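Local coordinates for beta-1,4-exocellulase (Thermobifida fusca, PDB 4B4H), which probably hydrolyses beta-1,4-glucosidic bonds of cellulose as a cellobiohydrolase, this chain being the family 6 catalytic domain of a longer secreted protein, at residues P74-V80 / N126-I132; E234-D238 / Y311-I317. All blocks are in the same frame, centred on the assembly; numbering follows the deposited sequence.

Contact 1: P74-V80 / N126-I132; sequences PLTIQVV and NLRIVAI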
# COMPACT_ATOMS: atom_id res chain seq x y z
N PRO A 74 21.64 -10.51 9.35
CA PRO A 74 20.71 -9.95 8.36
C PRO A 74 19.65 -9.01 8.95
O PRO A 74 19.09 -9.30 10.00
CB PRO A 74 20.06 -11.20 7.75
CG PRO A 74 21.10 -12.27 7.91
CD PRO A 74 21.75 -11.98 9.23
N LEU A 75 19.42 -7.87 8.29
CA LEU A 75 18.38 -6.92 8.67
C LEU A 75 17.72 -6.35 7.42
O LEU A 75 18.37 -6.22 6.38
CB LEU A 75 18.94 -5.78 9.55
CG LEU A 75 17.91 -4.77 10.08
CD1 LEU A 75 18.18 -4.34 11.52
CD2 LEU A 75 17.82 -3.54 9.18
N THR A 76 16.44 -5.98 7.55
CA THR A 76 15.57 -5.63 6.45
C THR A 76 14.90 -4.29 6.71
O THR A 76 14.23 -4.10 7.74
CB THR A 76 14.55 -6.75 6.22
OG1 THR A 76 15.27 -7.95 5.95
CG2 THR A 76 13.63 -6.45 5.04
N ILE A 77 15.12 -3.36 5.79
CA ILE A 77 14.52 -2.02 5.79
C ILE A 77 13.64 -1.87 4.54
O ILE A 77 14.05 -2.24 3.44
CB ILE A 77 15.56 -0.86 5.84
CG1 ILE A 77 14.87 0.51 5.91
CG2 ILE A 77 16.50 -0.92 4.64
CD1 ILE A 77 15.78 1.69 6.17
N GLN A 78 12.48 -1.29 4.74
CA GLN A 78 11.59 -1.13 3.63
C GLN A 78 11.60 0.34 3.18
O GLN A 78 11.56 1.15 3.93
CB GLN A 78 10.17 -1.55 4.04
CG GLN A 78 9.99 -2.96 4.51
CD GLN A 78 8.69 -3.13 5.23
OE1 GLN A 78 8.62 -3.01 6.40
NE2 GLN A 78 7.69 -3.42 4.51
N VAL A 79 11.74 0.55 1.91
CA VAL A 79 11.81 1.90 1.33
C VAL A 79 10.70 2.01 0.29
O VAL A 79 10.63 1.19 -0.62
CB VAL A 79 13.19 2.14 0.65
CG1 VAL A 79 13.17 3.44 -0.15
CG2 VAL A 79 14.33 2.20 1.66
N VAL A 80 9.85 3.04 0.40
CA VAL A 80 8.75 3.20 -0.58
C VAL A 80 9.20 4.18 -1.66
O VAL A 80 9.60 5.28 -1.34
CB VAL A 80 7.46 3.72 0.07
CG1 VAL A 80 6.31 3.55 -0.90
CG2 VAL A 80 7.14 2.95 1.35
N ASN A 126 24.63 -8.31 4.68
CA ASN A 126 23.50 -8.69 5.51
C ASN A 126 22.40 -7.63 5.61
O ASN A 126 21.47 -7.79 6.39
CB ASN A 126 23.99 -9.14 6.91
CG ASN A 126 24.35 -10.63 6.96
OD1 ASN A 126 23.86 -11.43 6.16
ND2 ASN A 126 25.21 -11.00 7.91
N LEU A 127 22.51 -6.55 4.82
CA LEU A 127 21.42 -5.59 4.72
C LEU A 127 20.52 -5.93 3.54
O LEU A 127 21.00 -6.11 2.42
CB LEU A 127 21.94 -4.15 4.58
CG LEU A 127 20.88 -3.05 4.51
CD1 LEU A 127 20.08 -2.95 5.80
CD2 LEU A 127 21.53 -1.73 4.14
N ARG A 128 19.22 -6.01 3.79
CA ARG A 128 18.25 -6.31 2.74
C ARG A 128 17.37 -5.07 2.60
O ARG A 128 16.79 -4.61 3.59
CB ARG A 128 17.44 -7.55 3.12
CG ARG A 128 18.24 -8.85 3.03
CD ARG A 128 17.92 -9.74 4.20
NE ARG A 128 18.81 -10.90 4.27
CZ ARG A 128 18.46 -12.05 4.83
NH1 ARG A 128 17.24 -12.20 5.34
NH2 ARG A 128 19.32 -13.06 4.87
N ILE A 129 17.35 -4.50 1.40
CA ILE A 129 16.51 -3.34 1.14
C ILE A 129 15.34 -3.85 0.32
O ILE A 129 15.52 -4.26 -0.81
CB ILE A 129 17.26 -2.25 0.34
CG1 ILE A 129 18.54 -1.83 1.07
CG2 ILE A 129 16.39 -1.02 0.10
CD1 ILE A 129 19.36 -0.79 0.33
N VAL A 130 14.15 -3.84 0.93
CA VAL A 130 12.92 -4.17 0.23
C VAL A 130 12.35 -2.84 -0.24
O VAL A 130 12.13 -1.96 0.58
CB VAL A 130 11.92 -4.87 1.18
CG1 VAL A 130 10.55 -4.99 0.53
CG2 VAL A 130 12.43 -6.24 1.58
N ALA A 131 12.20 -2.69 -1.57
CA ALA A 131 11.72 -1.46 -2.19
C ALA A 131 10.30 -1.67 -2.68
O ALA A 131 10.02 -2.61 -3.46
CB ALA A 131 12.63 -1.08 -3.35
N ILE A 132 9.39 -0.83 -2.19
CA ILE A 132 7.99 -0.87 -2.62
C ILE A 132 7.81 0.05 -3.82
O ILE A 132 7.99 1.25 -3.71
CB ILE A 132 7.01 -0.55 -1.46
CG1 ILE A 132 7.05 -1.67 -0.40
CG2 ILE A 132 5.58 -0.42 -1.95
CD1 ILE A 132 7.83 -1.31 0.83
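Six backbone hydrogen bonds join 74-80 to 126-132, whose strands Leu75-Val80 and Leu127-Ile132 are parallel neighbours in the beta barrel of the family 6 catalytic domain. Leu75, Ile77 and Val79 each give their N-H to the segment 126-132 and take one back at the carbonyl; the shortest is Arg128 N to Leu75 O, 2.7 Å. C-H groups supplement the ladder, Thr76 CA lying 3.3 Å from Arg128 O. Among apolar side chains, Leu75 CD2 meets Leu127 CD1 at 4.1 Å, and Val79 CG2 lies alongside Ile129 CG2, on the face where helix 59-70 covers Leu75 and Ile77. On the other face Thr76 CG2 touches Val130 CG2 at 3.7 Å, while OG1 bonds to Pro6 O. The bend of Arg128 at chi2 (139°) lays its guanidinium flat against Pro74, whose CB sits 3.4 Å above the plane's centre, while NH1 bonds to the carbonyls of Pro6 and Glu8. An alanine here is likely to uncover the Pro74 ring and leave those carbonyls without this donor. The contact is thus mainly backbone-bonded and aliphatic, with Gln78 NE2 buried without a partner and charge only at the Arg128 end; at the other, Val80 touches Trp39, predicted to bind substrate.

Contact 2: E234-D238 / Y311-I317; sequences EPYLD and YVDESRI
Glu234 reaches with its carboxylate to the backbone of Ile317, in the loop that follows helix 308-315, and opens a type I beta turn, Glu234 to Leu237, that packs against 311-317. The contact pins a loop after strand 221-224 of the family 6 domain to this helical segment; it is packing outside the predicted substrate-binding residues, the Glu234 side chain lying about 11 Å from those of His188 and Asn228. The Glu234 chain folds back at chi2 (-81°), which carries OE1 to Ile317 N at 2.8 Å in a nearly straight bond (171°) using the syn lone pair. The same oxygen also lies 3.3 Å from Ile317 CG1, and OE2 makes a weak bond to Asp318 N, so backbone N-H groups meet both carboxylate oxygens. A water bridges the segments, donating to Glu234 OE1 and Ser315 O and accepting from Tyr236 N. The charged end of Arg316 leads elsewhere: its NE and NH2 grip Asp313 OD1 side-on, and NH1 bonds to the carbonyls of Asp318 and Arg320. Pro235 adds an apolar touch, CD to Ile317 CG2 at 3.9 Å, the two side chains crossing at about a right angle. Its CB also lies over one face of the Tyr236 ring, whose edge meets Ser315 O near the ring plane, 3.5 Å from CD2. Leu237 lays its two methyl groups against 311-317: CD1 on Tyr311 CE1 at 3.7 Å and on Ser315 CB, CD2 on Arg316 CB. Ser315 OG lies over one face of the Tyr311 ring, donates to Tyr311 O and also pairs with Ser303 N. At Asp238 a second water accepts from the backbone N at 3.0 Å and lies 2.9 Å from Tyr311 OH, hydrogen-bonded to both.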
# COMPACT_ATOMS: atom_id res chain seq x y z
N GLU A 234 -11.33 -12.14 6.08
CA GLU A 234 -12.62 -11.89 6.72
C GLU A 234 -13.06 -13.18 7.41
O GLU A 234 -13.45 -14.13 6.74
CB GLU A 234 -13.67 -11.43 5.69
CG GLU A 234 -13.51 -9.98 5.24
CD GLU A 234 -14.11 -8.97 6.20
OE1 GLU A 234 -14.56 -9.35 7.31
OE2 GLU A 234 -14.13 -7.77 5.85
N PRO A 235 -13.01 -13.21 8.76
CA PRO A 235 -13.25 -14.46 9.48
C PRO A 235 -14.67 -15.02 9.32
O PRO A 235 -14.84 -16.24 9.29
CB PRO A 235 -12.99 -14.08 10.95
CG PRO A 235 -12.17 -12.84 10.90
CD PRO A 235 -12.68 -12.11 9.68
N TYR A 236 -15.65 -14.13 9.16
CA TYR A 236 -17.06 -14.53 9.22
C TYR A 236 -17.75 -14.46 7.86
O TYR A 236 -18.97 -14.68 7.75
CB TYR A 236 -17.80 -13.71 10.29
CG TYR A 236 -17.03 -13.64 11.60
CD1 TYR A 236 -16.64 -14.81 12.26
CD2 TYR A 236 -16.66 -12.42 12.16
CE1 TYR A 236 -15.91 -14.76 13.44
CE2 TYR A 236 -15.94 -12.36 13.35
CZ TYR A 236 -15.56 -13.54 13.98
OH TYR A 236 -14.84 -13.51 15.16
N LEU A 237 -16.98 -14.18 6.82
CA LEU A 237 -17.52 -14.03 5.48
C LEU A 237 -16.89 -15.03 4.52
O LEU A 237 -15.67 -15.16 4.46
CB LEU A 237 -17.31 -12.60 4.99
CG LEU A 237 -18.49 -11.82 4.42
CD1 LEU A 237 -19.72 -11.94 5.30
CD2 LEU A 237 -18.09 -10.36 4.28
N ASP A 238 -17.75 -15.73 3.79
CA ASP A 238 -17.34 -16.68 2.76
C ASP A 238 -17.87 -16.14 1.43
O ASP A 238 -19.07 -15.99 1.25
CB ASP A 238 -17.93 -18.07 3.06
CG ASP A 238 -17.32 -19.17 2.20
OD1 ASP A 238 -17.59 -19.22 0.98
OD2 ASP A 238 -16.58 -20.02 2.75
N TYR A 311 -26.68 -8.93 7.12
CA TYR A 311 -25.77 -10.04 7.43
C TYR A 311 -24.33 -9.64 7.13
O TYR A 311 -23.42 -9.82 7.97
CB TYR A 311 -26.11 -11.29 6.61
CG TYR A 311 -25.08 -12.41 6.75
CD1 TYR A 311 -23.91 -12.41 5.99
CD2 TYR A 311 -25.27 -13.45 7.66
CE1 TYR A 311 -22.96 -13.42 6.13
CE2 TYR A 311 -24.33 -14.46 7.80
CZ TYR A 311 -23.18 -14.44 7.03
OH TYR A 311 -22.24 -15.44 7.16
N VAL A 312 -24.13 -9.10 5.93
CA VAL A 312 -22.81 -8.76 5.43
C VAL A 312 -22.25 -7.58 6.23
O VAL A 312 -21.11 -7.63 6.69
CB VAL A 312 -22.82 -8.52 3.91
CG1 VAL A 312 -21.56 -7.80 3.47
CG2 VAL A 312 -22.95 -9.84 3.16
N ASP A 313 -23.07 -6.54 6.43
CA ASP A 313 -22.61 -5.36 7.17
C ASP A 313 -22.31 -5.65 8.64
O ASP A 313 -21.43 -5.01 9.21
CB ASP A 313 -23.59 -4.19 7.00
CG ASP A 313 -23.63 -3.65 5.56
OD1 ASP A 313 -22.75 -4.01 4.73
OD2 ASP A 313 -24.53 -2.86 5.25
N GLU A 314 -23.01 -6.61 9.24
CA GLU A 314 -22.79 -6.99 10.65
C GLU A 314 -21.74 -8.08 10.92
O GLU A 314 -21.38 -8.32 12.08
CB GLU A 314 -24.10 -7.45 11.29
CG GLU A 314 -25.12 -6.35 11.55
CD GLU A 314 -26.40 -6.89 12.16
OE1 GLU A 314 -26.41 -8.07 12.61
OE2 GLU A 314 -27.40 -6.14 12.20
N SER A 315 -21.27 -8.74 9.86
CA SER A 315 -20.30 -9.83 9.96
C SER A 315 -18.90 -9.44 9.53
O SER A 315 -17.94 -10.11 9.90
CB SER A 315 -20.76 -11.01 9.09
OG SER A 315 -21.92 -11.59 9.64
N ARG A 316 -18.80 -8.38 8.73
CA ARG A 316 -17.51 -7.97 8.15
C ARG A 316 -16.68 -7.13 9.11
O ARG A 316 -17.21 -6.27 9.82
CB ARG A 316 -17.69 -7.25 6.81
CG ARG A 316 -18.52 -5.97 6.82
CD ARG A 316 -18.74 -5.58 5.37
NE ARG A 316 -19.63 -4.45 5.13
CZ ARG A 316 -19.22 -3.19 4.95
NH1 ARG A 316 -17.94 -2.88 5.04
NH2 ARG A 316 -20.11 -2.24 4.69
N ILE A 317 -15.37 -7.40 9.12
CA ILE A 317 -14.47 -6.65 10.00
C ILE A 317 -14.06 -5.32 9.36
O ILE A 317 -13.93 -4.34 10.06
CB ILE A 317 -13.25 -7.48 10.47
CG1 ILE A 317 -12.35 -7.87 9.29
CG2 ILE A 317 -13.74 -8.68 11.27
CD1 ILE A 317 -10.95 -8.27 9.70
O HOH W 1 -15.76 -11.28 8.84
O HOH W 2 -20.56 -16.00 4.87

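Contacts 1 and 2 lie on opposite sides of the chain's centre, their centres about 35 Å apart and their nearest atoms about 20 Å, and share no strand or helix. Contact 1 belongs to the barrel core: regular strands paired by repeated backbone bonds, with mostly buried aliphatic side chains. Contact 2 is also largely buried but sits farther out, its centre about 23 Å from the chain centre against 16 Å, where a loop turn meets a helix and the residues after it. There the regular ladder gives way to one direct side-chain-to-backbone bond, bridging waters and mixed aromatic and aliphatic packing. Both use a charged residue, but an arginine lies over proline in one and a glutamate accepts a backbone N-H in the other.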